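Local coordinates for protein B-N-acetylhexosaminidase (Streptomyces plicatus, PDB 5FD0) that hydrolyses terminal non-reducing beta-linked N-acetylhexosamine residues, probably from oligosaccharides and glycoconjugates, as a family 20 glycoside hydrolase, at residues Y313-G318 with T346-H351; E56-G61 with V78-H83; W367-T372 with S413-V418; V166-F171 with P446-T451. One frame throughout, in Å; residues are numbered along the deposited sequence.

The first loop is closed by interaction 2, where helix 55-72 meets strand 78-79 in the N-terminal alpha/beta domain; its centre is about 38 Å from the centres of interactions 1 and 4. The other three contacts belong to the catalytic barrel. Interaction 4 opens at V166 and closes only at T451, joining the loop after the first barrel strand to the end of the last. Nested within that long loop, and following one another, are interaction 1, a strand-helix-strand closure, and interaction 3, a meeting of two loops. H351 and W350 of interaction 1 touch W367 of interaction 3, W350 also packs on W448 of interaction 4, and all three reach the bound NAG.

Interaction 1 of 4, residues Y313-G318 with T346-H351. With NAG (2-acetamido-2-deoxy-beta-D-glucopyranose), chain B.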
# COMPACT_ATOMS: atom_id res chain seq x y z
N TYR A 313 -3.72 -13.69 2.16
CA TYR A 313 -3.65 -13.19 3.54
C TYR A 313 -4.98 -12.64 4.02
O TYR A 313 -5.77 -12.05 3.26
CB TYR A 313 -2.61 -12.10 3.66
CG TYR A 313 -1.31 -12.51 3.06
CD1 TYR A 313 -0.96 -12.09 1.81
CD2 TYR A 313 -0.44 -13.36 3.74
CE1 TYR A 313 0.23 -12.47 1.24
CE2 TYR A 313 0.76 -13.74 3.19
CZ TYR A 313 1.08 -13.30 1.93
OH TYR A 313 2.25 -13.66 1.33
N LEU A 314 -5.20 -12.81 5.31
CA LEU A 314 -6.32 -12.20 5.99
C LEU A 314 -5.81 -11.64 7.31
O LEU A 314 -5.18 -12.36 8.10
CB LEU A 314 -7.42 -13.23 6.19
CG LEU A 314 -8.84 -12.76 6.36
CD1 LEU A 314 -9.77 -13.87 5.86
CD2 LEU A 314 -9.04 -12.47 7.84
N HIS A 315 -6.07 -10.37 7.53
CA HIS A 315 -5.57 -9.61 8.68
C HIS A 315 -6.65 -9.56 9.75
O HIS A 315 -7.76 -9.05 9.50
CB HIS A 315 -5.18 -8.22 8.18
CG HIS A 315 -4.17 -7.49 9.01
ND1 HIS A 315 -4.30 -7.28 10.36
CD2 HIS A 315 -3.06 -6.81 8.62
CE1 HIS A 315 -3.30 -6.52 10.79
NE2 HIS A 315 -2.54 -6.22 9.75
N ILE A 316 -6.36 -10.09 10.94
CA ILE A 316 -7.31 -10.07 12.04
C ILE A 316 -7.00 -9.00 13.06
O ILE A 316 -7.64 -8.94 14.11
CB ILE A 316 -7.43 -11.44 12.73
CG1 ILE A 316 -6.09 -11.84 13.34
CG2 ILE A 316 -7.94 -12.46 11.72
CD1 ILE A 316 -6.13 -13.17 14.07
N GLY A 317 -6.05 -8.11 12.77
CA GLY A 317 -5.81 -6.98 13.65
C GLY A 317 -5.20 -7.44 14.97
O GLY A 317 -4.15 -8.08 14.96
N GLY A 318 -5.85 -7.12 16.08
CA GLY A 318 -5.36 -7.47 17.41
C GLY A 318 -4.75 -6.34 18.20
O GLY A 318 -4.25 -6.58 19.31
N THR A 346 -3.71 -17.20 5.16
CA THR A 346 -2.60 -16.97 6.07
C THR A 346 -2.94 -15.79 6.98
O THR A 346 -3.27 -14.71 6.49
CB THR A 346 -1.32 -16.68 5.28
OG1 THR A 346 -0.96 -17.85 4.53
CG2 THR A 346 -0.17 -16.30 6.19
N VAL A 347 -2.81 -15.99 8.29
CA VAL A 347 -3.11 -14.98 9.30
C VAL A 347 -2.09 -13.85 9.26
O VAL A 347 -0.88 -14.11 9.21
CB VAL A 347 -3.07 -15.63 10.70
CG1 VAL A 347 -3.02 -14.55 11.81
CG2 VAL A 347 -4.23 -16.57 10.91
N VAL A 348 -2.56 -12.62 9.37
CA VAL A 348 -1.73 -11.46 9.66
C VAL A 348 -2.39 -10.77 10.84
O VAL A 348 -3.61 -10.72 10.93
CB VAL A 348 -1.60 -10.49 8.46
CG1 VAL A 348 -0.64 -9.36 8.80
CG2 VAL A 348 -1.14 -11.24 7.18
N GLY A 349 -1.57 -10.26 11.77
CA GLY A 349 -2.10 -9.45 12.85
C GLY A 349 -1.11 -8.36 13.21
O GLY A 349 0.06 -8.42 12.83
N TRP A 350 -1.59 -7.36 13.93
CA TRP A 350 -0.66 -6.40 14.51
C TRP A 350 0.23 -7.13 15.54
O TRP A 350 -0.08 -8.24 15.99
CB TRP A 350 -1.43 -5.24 15.13
CG TRP A 350 -2.31 -4.47 14.11
CD1 TRP A 350 -3.65 -4.56 13.97
CD2 TRP A 350 -1.87 -3.53 13.13
NE1 TRP A 350 -4.09 -3.73 12.96
CE2 TRP A 350 -3.01 -3.09 12.43
CE3 TRP A 350 -0.62 -2.99 12.79
CZ2 TRP A 350 -2.95 -2.14 11.41
CZ3 TRP A 350 -0.55 -2.04 11.78
CH2 TRP A 350 -1.72 -1.63 11.10
N HIS A 351 1.36 -6.52 15.88
CA HIS A 351 2.40 -7.27 16.62
C HIS A 351 2.00 -7.62 18.05
O HIS A 351 2.68 -8.44 18.69
CB HIS A 351 3.75 -6.51 16.59
CG HIS A 351 3.80 -5.30 17.47
ND1 HIS A 351 3.60 -4.02 17.00
CD2 HIS A 351 4.03 -5.18 18.80
CE1 HIS A 351 3.72 -3.16 18.00
NE2 HIS A 351 3.97 -3.84 19.10
C1 NAG B . -3.00 3.70 16.62
C2 NAG B . -4.19 2.79 16.29
C3 NAG B . -5.01 3.20 15.09
C4 NAG B . -5.19 4.67 14.99
C5 NAG B . -3.78 5.21 14.89
C6 NAG B . -3.67 6.66 14.54
C7 NAG B . -2.78 1.08 15.21
C8 NAG B . -2.44 -0.39 15.07
N2 NAG B . -3.75 1.41 16.09
O1 NAG B . -2.88 3.76 17.99
O3 NAG B . -6.33 2.60 15.19
O4 NAG B . -5.96 4.97 13.82
O5 NAG B . -3.16 5.05 16.20
O6 NAG B . -2.32 7.00 14.32
O7 NAG B . -2.20 1.89 14.56
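H315 and V348 are bridge partners on neighbouring parallel strands, 313-315 and 346-350, of the catalytic barrel, their side chains on one face of the sheet, and the histidine shows how one ring can tie a strand end to a ligand pocket. Its CG is anti to the backbone N (chi1 -156°), which carries the ring over the second strand. CB lies 4.0 Å from V348 O. Further out, CD2 rests against V348 CG1 at 3.5 Å, a CH-pi contact in which the methyl sits over the ring face toward its rim. ND1 accepts the N-H of G317 in the ring plane (N to ND1 3.1 Å), while NE2 is hydrogen-bonded to Q365. Between the two nitrogens CE1 reaches W350 NE1 at 3.6 Å, the edge of H315 meeting the face of W350 with planes 56° apart. Beneath the rings the backbones are paired: L314 N bonds to T346 O, V348 N to L314 O, and I316 N to V348 O at 2.8 Å. W350 N bonds to G317 O. The positive phi of G317 and the backbone angles of G318 favour glycine, and this turn leads to D319 and E320, the His-Ile-Gly-Gly-Asp-Glu sequence characteristic of family 20. W350 NE1 is held by E250, and its face away from H315 receives the acetamido methyl, CD2 to NAG C8 being 3.7 Å. Fixed by a polar partner on each nitrogen, the buried imidazole backs an apolar surface for the sugar's N-acetyl group, consistent with the substrate-assisted mechanism of this family.

Interaction 2 of 4, residues E56-G61 with V78-H83; sequences EARRVG and VTAHGH. With SO4 (sulfate ion), chain D.
In the beta-alpha-beta unit formed by strand 49-51, helix 55-72 and strand 78-79, R58 reaches from the helix to the end of the last strand, while V78 packs back against the helix at G61. The valine sends both methyls to the glycine: CG2 is 3.5 Å from G61 O, and CG1 lies near its CA. V78 thus packs directly on the bare G61 backbone, where helix and strand come close. One turn earlier, R58 has its CG beside the backbone N (chi1 -72°) and runs extended from CG to NE, which brings the guanidinium alongside A80, with NH2 3.5 Å from A80 CB. NH1 donates to a water at 2.6 Å, and this water in turn donates to V78 O, a bridge between helix and strand. The unit belongs to the mixed sheet of the N-terminal domain, where T79 pairs with strand 49-51 and D53, just before the helix, forms a salt bridge with R58 NH2. Past the strand end, A80, H81 and R58 meet a sulfate ion, probably from the crystallisation liquor. A80 N donates to SO4 O3 at 3.0 Å. R58 NH1 approaches SO4 O4 at 3.1 Å and H81 ND1 approaches SO4 O1 at 3.3 Å, both weak bonds. Within the same turn, T79 OG1 weakly accepts H81 N.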
# COMPACT_ATOMS: atom_id res chain seq x y z
N GLU A 56 -2.49 -11.20 -21.06
CA GLU A 56 -1.85 -10.50 -19.95
C GLU A 56 -0.78 -9.55 -20.45
O GLU A 56 -0.47 -8.56 -19.77
CB GLU A 56 -1.26 -11.49 -18.96
CG GLU A 56 -0.11 -12.31 -19.51
CD GLU A 56 0.67 -13.03 -18.41
OE1 GLU A 56 0.23 -12.97 -17.25
OE2 GLU A 56 1.72 -13.65 -18.71
N ALA A 57 -0.18 -9.84 -21.60
CA ALA A 57 0.76 -8.87 -22.17
C ALA A 57 -0.00 -7.67 -22.72
O ALA A 57 0.38 -6.52 -22.46
CB ALA A 57 1.62 -9.51 -23.25
N ARG A 58 -1.11 -7.92 -23.43
CA ARG A 58 -1.92 -6.83 -23.96
C ARG A 58 -2.41 -5.94 -22.84
O ARG A 58 -2.52 -4.72 -23.01
CB ARG A 58 -3.10 -7.37 -24.74
CG ARG A 58 -2.73 -7.97 -26.07
CD ARG A 58 -3.95 -8.43 -26.83
NE ARG A 58 -3.57 -9.46 -27.80
CZ ARG A 58 -3.15 -9.21 -29.04
NH1 ARG A 58 -3.07 -7.95 -29.47
NH2 ARG A 58 -2.83 -10.22 -29.85
N ARG A 59 -2.73 -6.53 -21.68
CA ARG A 59 -3.24 -5.77 -20.54
C ARG A 59 -2.23 -4.72 -20.08
O ARG A 59 -2.60 -3.58 -19.80
CB ARG A 59 -3.60 -6.74 -19.42
CG ARG A 59 -4.90 -6.51 -18.68
CD ARG A 59 -5.73 -7.83 -18.51
NE ARG A 59 -4.95 -8.93 -17.94
CZ ARG A 59 -5.18 -10.22 -18.20
NH1 ARG A 59 -6.17 -10.59 -19.02
NH2 ARG A 59 -4.40 -11.15 -17.64
N VAL A 60 -0.95 -5.08 -20.03
CA VAL A 60 0.06 -4.10 -19.62
C VAL A 60 0.25 -3.07 -20.71
O VAL A 60 0.52 -1.89 -20.43
CB VAL A 60 1.40 -4.78 -19.26
CG1 VAL A 60 2.34 -3.76 -18.69
CG2 VAL A 60 1.21 -5.90 -18.28
N GLY A 61 0.17 -3.49 -21.98
CA GLY A 61 0.31 -2.54 -23.06
C GLY A 61 -0.82 -1.54 -23.05
O GLY A 61 -0.59 -0.33 -23.22
N VAL A 78 -1.72 -0.78 -29.43
CA VAL A 78 -1.11 -1.94 -28.80
C VAL A 78 -1.34 -3.14 -29.72
O VAL A 78 -2.49 -3.47 -30.03
CB VAL A 78 -1.70 -2.18 -27.41
CG1 VAL A 78 -1.14 -3.44 -26.77
CG2 VAL A 78 -1.45 -0.95 -26.55
N THR A 79 -0.26 -3.79 -30.14
CA THR A 79 -0.43 -4.96 -30.99
C THR A 79 0.69 -5.97 -30.75
O THR A 79 1.75 -5.68 -30.18
CB THR A 79 -0.46 -4.62 -32.49
OG1 THR A 79 0.87 -4.55 -32.99
CG2 THR A 79 -1.20 -3.32 -32.78
N ALA A 80 0.42 -7.16 -31.26
CA ALA A 80 1.31 -8.30 -31.12
C ALA A 80 2.08 -8.58 -32.40
O ALA A 80 2.62 -9.67 -32.57
CB ALA A 80 0.50 -9.52 -30.68
N HIS A 81 2.17 -7.60 -33.31
CA HIS A 81 2.91 -7.77 -34.55
C HIS A 81 3.79 -6.56 -34.81
O HIS A 81 3.47 -5.44 -34.38
CB HIS A 81 1.96 -8.01 -35.75
CG HIS A 81 0.97 -9.11 -35.49
ND1 HIS A 81 -0.29 -8.87 -34.98
CD2 HIS A 81 1.08 -10.46 -35.62
CE1 HIS A 81 -0.92 -10.02 -34.84
NE2 HIS A 81 -0.11 -11.00 -35.21
N GLY A 82 4.91 -6.79 -35.49
CA GLY A 82 5.78 -5.71 -35.90
C GLY A 82 6.82 -5.37 -34.87
O GLY A 82 6.94 -6.01 -33.83
N HIS A 83 7.60 -4.34 -35.17
CA HIS A 83 8.76 -3.98 -34.37
C HIS A 83 8.57 -2.67 -33.62
O HIS A 83 9.36 -1.73 -33.80
CB HIS A 83 9.99 -3.90 -35.26
CG HIS A 83 10.52 -5.24 -35.64
ND1 HIS A 83 10.11 -5.91 -36.77
CD2 HIS A 83 11.39 -6.06 -35.01
CE1 HIS A 83 10.72 -7.08 -36.83
NE2 HIS A 83 11.50 -7.20 -35.77
S SO4 D . -2.91 -7.39 -33.21
O1 SO4 D . -2.27 -6.44 -34.12
O2 SO4 D . -3.84 -8.19 -33.99
O3 SO4 D . -1.96 -8.32 -32.63
O4 SO4 D . -3.63 -6.62 -32.21
O HOH W 1 -3.90 -5.59 -28.72

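Interaction 3 of 4, residues W367-T372 with S413-V418; sequences WGLDRT and SWAGYV. With NAG (2-acetamido-2-deoxy-beta-D-glucopyranose), chain B.
W414 and W367 meet beside the sugar at about a right angle, with W414 CH2 lying near the plane of W367, at its edge, 3.8 Å from CZ3. Each indole treats NAG differently. W414 uses its N-H: NE1 donates to NAG O6 at 2.9 Å, nearly straight (168°), with the oxygen in the ring plane. W367 offers a face, the acetamido methyl sitting over its centre with CE2 to NAG C8 at 3.5 Å. A chi1 of 61° sets CG of W367 between the backbone N and the carbonyl carbon, turning the indole across the pocket toward W414, and its NE1 is hydrogen-bonded to Q352. Behind the two rings, L369 fills in with its two branches: CD1 meets W414 CZ3 at 4.1 Å, and CD2 meets A415 CB at 3.7 Å. That same CD2 also lies over one face of the R371 guanidinium. The arginine then closes the outer side, where NH2 donates in its own plane to W414 O at 2.8 Å and NH1 reaches the same carbonyl through a water. Two bonds thus grip the backbone of W414. Each loop is shaped by a type I turn, L369 to T372 and S413 to G416, and T372 OG1 accepts L369 N at 2.8 Å. The first loop links strand 363-366 to helix 374-385 and the second lies between strand 389-392 and helix 420-424, so the contact joins consecutive barrel segments at the sugar-binding end.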
# COMPACT_ATOMS: atom_id res chain seq x y z
N TRP A 367 4.15 -2.05 14.63
CA TRP A 367 3.88 -0.62 14.60
C TRP A 367 4.48 0.12 15.79
O TRP A 367 4.05 1.23 16.12
CB TRP A 367 2.37 -0.40 14.50
CG TRP A 367 1.54 -0.95 15.60
CD1 TRP A 367 1.21 -2.27 15.84
CD2 TRP A 367 0.83 -0.18 16.59
NE1 TRP A 367 0.37 -2.35 16.93
CE2 TRP A 367 0.12 -1.09 17.40
CE3 TRP A 367 0.73 1.19 16.87
CZ2 TRP A 367 -0.66 -0.67 18.49
CZ3 TRP A 367 -0.05 1.59 17.93
CH2 TRP A 367 -0.73 0.68 18.73
N GLY A 368 5.51 -0.45 16.42
CA GLY A 368 6.18 0.23 17.51
C GLY A 368 7.03 1.39 17.05
O GLY A 368 7.01 1.82 15.90
N LEU A 369 7.75 1.95 18.02
CA LEU A 369 8.48 3.20 17.83
C LEU A 369 9.87 3.08 18.43
O LEU A 369 10.17 2.14 19.18
CB LEU A 369 7.76 4.38 18.48
CG LEU A 369 6.32 4.73 18.14
CD1 LEU A 369 5.37 3.74 18.71
CD2 LEU A 369 6.02 6.10 18.71
N ASP A 370 10.74 4.05 18.11
CA ASP A 370 12.06 4.08 18.75
C ASP A 370 11.96 3.89 20.25
O ASP A 370 12.73 3.13 20.85
CB ASP A 370 12.76 5.41 18.49
CG ASP A 370 13.44 5.48 17.15
OD1 ASP A 370 13.28 4.56 16.31
OD2 ASP A 370 14.12 6.49 16.94
N ARG A 371 11.00 4.58 20.87
CA ARG A 371 10.84 4.64 22.32
C ARG A 371 10.08 3.46 22.91
O ARG A 371 9.88 3.42 24.12
CB ARG A 371 10.08 5.89 22.69
CG ARG A 371 8.62 5.79 22.34
CD ARG A 371 8.01 7.15 22.40
NE ARG A 371 6.57 7.10 22.19
CZ ARG A 371 5.84 8.13 21.77
NH1 ARG A 371 6.43 9.30 21.49
NH2 ARG A 371 4.54 7.99 21.61
N THR A 372 9.61 2.54 22.09
CA THR A 372 8.92 1.36 22.61
C THR A 372 9.85 0.61 23.56
O THR A 372 11.06 0.56 23.36
CB THR A 372 8.51 0.49 21.43
OG1 THR A 372 7.52 1.20 20.69
CG2 THR A 372 7.98 -0.84 21.87
N SER A 413 -0.31 13.43 16.35
CA SER A 413 1.02 13.70 16.87
C SER A 413 1.41 12.77 18.01
O SER A 413 2.44 12.99 18.64
CB SER A 413 1.13 15.16 17.35
OG SER A 413 0.17 15.40 18.35
N TRP A 414 0.64 11.72 18.28
CA TRP A 414 0.92 10.90 19.44
C TRP A 414 2.26 10.18 19.32
O TRP A 414 2.88 9.86 20.34
CB TRP A 414 -0.21 9.91 19.68
CG TRP A 414 -0.37 8.87 18.61
CD1 TRP A 414 -1.21 8.94 17.55
CD2 TRP A 414 0.32 7.62 18.51
NE1 TRP A 414 -1.11 7.79 16.81
CE2 TRP A 414 -0.18 6.97 17.37
CE3 TRP A 414 1.29 6.98 19.28
CZ2 TRP A 414 0.28 5.72 16.97
CZ3 TRP A 414 1.74 5.73 18.88
CH2 TRP A 414 1.23 5.12 17.73
N ALA A 415 2.73 9.94 18.10
CA ALA A 415 4.01 9.28 17.88
C ALA A 415 5.15 10.27 17.71
O ALA A 415 6.22 9.89 17.22
CB ALA A 415 3.93 8.35 16.66
N GLY A 416 4.95 11.53 18.11
CA GLY A 416 5.91 12.57 17.75
C GLY A 416 5.63 13.05 16.34
O GLY A 416 4.62 12.70 15.72
N TYR A 417 6.54 13.87 15.82
CA TYR A 417 6.48 14.39 14.47
C TYR A 417 7.39 13.56 13.57
O TYR A 417 8.41 13.04 14.01
CB TYR A 417 6.88 15.87 14.45
CG TYR A 417 5.96 16.66 15.36
CD1 TYR A 417 4.62 16.72 15.08
CD2 TYR A 417 6.43 17.28 16.51
CE1 TYR A 417 3.75 17.40 15.88
CE2 TYR A 417 5.55 17.98 17.35
CZ TYR A 417 4.22 18.03 17.02
OH TYR A 417 3.31 18.69 17.81
N VAL A 418 6.99 13.41 12.31
CA VAL A 418 7.70 12.55 11.37
C VAL A 418 7.90 13.33 10.07
O VAL A 418 7.05 13.30 9.17
CB VAL A 418 6.97 11.22 11.13
CG1 VAL A 418 7.83 10.29 10.31
CG2 VAL A 418 6.67 10.57 12.46
C1 NAG B . -3.00 3.70 16.62
C2 NAG B . -4.19 2.79 16.29
C3 NAG B . -5.01 3.20 15.09
C4 NAG B . -5.19 4.67 14.99
C5 NAG B . -3.78 5.21 14.89
C6 NAG B . -3.67 6.66 14.54
C7 NAG B . -2.78 1.08 15.21
C8 NAG B . -2.44 -0.39 15.07
N2 NAG B . -3.75 1.41 16.09
O1 NAG B . -2.88 3.76 17.99
O3 NAG B . -6.33 2.60 15.19
O4 NAG B . -5.96 4.97 13.82
O5 NAG B . -3.16 5.05 16.20
O6 NAG B . -2.32 7.00 14.32
O7 NAG B . -2.20 1.89 14.56
O HOH W 2 4.53 11.24 22.10

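Interaction 4 of 4, residues V166-F171 with P446-T451; sequences VSRHFF and PLWTET. With NAG (2-acetamido-2-deoxy-beta-D-glucopyranose), chain B.
A bend at chi2 in both R168 (50°) and E450 (93°) sets the two side chains side by side, pointing the same way, with R168 CG 3.8 Å from E450 CG and both polar ends directed at NAG. E450 OE2 stands over the guanidinium face, 3.5 Å from R168 NH1; this salt bridge rests on charge alone, since no N-H points at the oxygen. Their hydrogen bonds go to the sugar instead. NAG O4 donates to E450 OE2 at 2.6 Å and accepts R168 NH1 at 2.7 Å, while R168 NH2 donates to NAG O3 at 2.9 Å. D165, D197 and Q199 also bind the N-H groups of R168 and would favour its positive charge as well as its rotation. W448 forms a wall, its ring facing the pyranose, with CE3 3.3 Å from R168 NH1. Behind the sugar, H169 fastens the loop to the strand end: ND1 donates to T449 O at 2.7 Å, in the plane of the ring, and H169 N bonds to T449 OG1, which is also hydrogen-bonded to D165 O. F171 adds apolar packing, its CE1 on the methyl of T449. An arginine that binds O3 and O4 and a glutamate that takes O4, beside a tryptophan wall, are characteristic of the terminal-sugar subsite of family 20 enzymes, here built where the first and last strands of the TIM barrel adjoin.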
# COMPACT_ATOMS: atom_id res chain seq x y z
N VAL A 166 -10.52 2.87 5.81
CA VAL A 166 -11.83 3.31 5.32
C VAL A 166 -12.90 3.20 6.40
O VAL A 166 -14.09 3.39 6.12
CB VAL A 166 -12.24 2.56 4.04
CG1 VAL A 166 -11.24 2.80 2.92
CG2 VAL A 166 -12.43 1.08 4.32
N SER A 167 -12.49 2.92 7.64
CA SER A 167 -13.40 2.84 8.77
C SER A 167 -13.61 4.20 9.42
O SER A 167 -14.75 4.57 9.75
CB SER A 167 -12.87 1.86 9.82
OG SER A 167 -12.82 0.53 9.31
N ARG A 168 -12.54 4.98 9.61
CA ARG A 168 -12.68 6.23 10.34
C ARG A 168 -13.41 7.27 9.50
O ARG A 168 -14.37 7.89 9.96
CB ARG A 168 -11.32 6.72 10.81
CG ARG A 168 -10.91 6.12 12.13
CD ARG A 168 -11.05 4.60 12.21
NE ARG A 168 -10.62 4.14 13.53
CZ ARG A 168 -9.35 3.90 13.87
NH1 ARG A 168 -8.38 4.03 12.97
NH2 ARG A 168 -9.04 3.52 15.12
N HIS A 169 -12.99 7.46 8.25
CA HIS A 169 -13.85 8.04 7.23
C HIS A 169 -13.91 7.07 6.07
O HIS A 169 -12.89 6.52 5.66
CB HIS A 169 -13.37 9.39 6.72
CG HIS A 169 -13.49 10.48 7.73
ND1 HIS A 169 -12.50 10.76 8.63
CD2 HIS A 169 -14.50 11.33 8.01
CE1 HIS A 169 -12.88 11.77 9.41
NE2 HIS A 169 -14.09 12.12 9.06
N PHE A 170 -15.12 6.87 5.56
CA PHE A 170 -15.34 5.97 4.45
C PHE A 170 -14.88 6.62 3.15
O PHE A 170 -15.07 7.82 2.93
CB PHE A 170 -16.82 5.62 4.33
CG PHE A 170 -17.13 4.68 3.20
CD1 PHE A 170 -16.65 3.38 3.22
CD2 PHE A 170 -17.91 5.10 2.14
CE1 PHE A 170 -16.96 2.51 2.19
CE2 PHE A 170 -18.22 4.23 1.12
CZ PHE A 170 -17.76 2.95 1.15
N PHE A 171 -14.27 5.81 2.30
CA PHE A 171 -13.93 6.22 0.95
C PHE A 171 -14.54 5.19 0.01
O PHE A 171 -14.38 3.99 0.22
CB PHE A 171 -12.42 6.33 0.79
CG PHE A 171 -11.83 7.48 1.57
CD1 PHE A 171 -11.45 7.30 2.90
CD2 PHE A 171 -11.72 8.73 1.00
CE1 PHE A 171 -10.93 8.39 3.64
CE2 PHE A 171 -11.22 9.80 1.72
CZ PHE A 171 -10.82 9.63 3.05
N PRO A 446 0.99 2.80 6.52
CA PRO A 446 -0.45 2.91 6.77
C PRO A 446 -0.91 4.35 6.79
O PRO A 446 -0.22 5.24 7.30
CB PRO A 446 -0.61 2.28 8.16
CG PRO A 446 0.67 1.54 8.43
CD PRO A 446 1.71 2.34 7.71
N LEU A 447 -2.12 4.58 6.25
CA LEU A 447 -2.76 5.90 6.25
C LEU A 447 -4.07 5.78 7.04
O LEU A 447 -5.08 5.32 6.51
CB LEU A 447 -3.02 6.42 4.83
CG LEU A 447 -3.60 7.84 4.71
CD1 LEU A 447 -2.82 8.90 5.50
CD2 LEU A 447 -3.65 8.26 3.26
N TRP A 448 -4.04 6.20 8.30
CA TRP A 448 -5.23 6.25 9.14
C TRP A 448 -6.03 7.52 8.85
O TRP A 448 -5.47 8.54 8.44
CB TRP A 448 -4.84 6.18 10.62
CG TRP A 448 -4.04 4.96 10.95
CD1 TRP A 448 -2.70 4.86 11.05
CD2 TRP A 448 -4.55 3.64 11.17
NE1 TRP A 448 -2.32 3.57 11.33
CE2 TRP A 448 -3.45 2.80 11.40
CE3 TRP A 448 -5.82 3.10 11.19
CZ2 TRP A 448 -3.60 1.44 11.68
CZ3 TRP A 448 -5.97 1.74 11.46
CH2 TRP A 448 -4.86 0.93 11.71
N THR A 449 -7.35 7.46 9.05
CA THR A 449 -8.18 8.55 8.53
C THR A 449 -9.06 9.24 9.57
O THR A 449 -10.04 9.89 9.21
CB THR A 449 -9.02 8.03 7.36
OG1 THR A 449 -9.79 6.89 7.75
CG2 THR A 449 -8.10 7.68 6.20
N GLU A 450 -8.69 9.20 10.86
CA GLU A 450 -9.39 10.01 11.85
C GLU A 450 -9.55 11.46 11.41
O GLU A 450 -10.58 12.08 11.68
CB GLU A 450 -8.66 10.01 13.20
CG GLU A 450 -8.86 8.78 14.01
CD GLU A 450 -7.77 7.74 13.77
OE1 GLU A 450 -7.16 7.75 12.68
OE2 GLU A 450 -7.52 6.92 14.68
N THR A 451 -8.53 12.02 10.76
CA THR A 451 -8.50 13.45 10.45
C THR A 451 -8.69 13.75 8.97
O THR A 451 -8.64 14.92 8.59
CB THR A 451 -7.18 14.09 10.91
OG1 THR A 451 -6.10 13.68 10.06
CG2 THR A 451 -6.86 13.74 12.36
C1 NAG B . -3.00 3.70 16.62
C2 NAG B . -4.19 2.79 16.29
C3 NAG B . -5.01 3.20 15.09
C4 NAG B . -5.19 4.67 14.99
C5 NAG B . -3.78 5.21 14.89
C6 NAG B . -3.67 6.66 14.54
C7 NAG B . -2.78 1.08 15.21
C8 NAG B . -2.44 -0.39 15.07
N2 NAG B . -3.75 1.41 16.09
O1 NAG B . -2.88 3.76 17.99
O3 NAG B . -6.33 2.60 15.19
O4 NAG B . -5.96 4.97 13.82
O5 NAG B . -3.16 5.05 16.20
O6 NAG B . -2.32 7.00 14.32
O7 NAG B . -2.20 1.89 14.56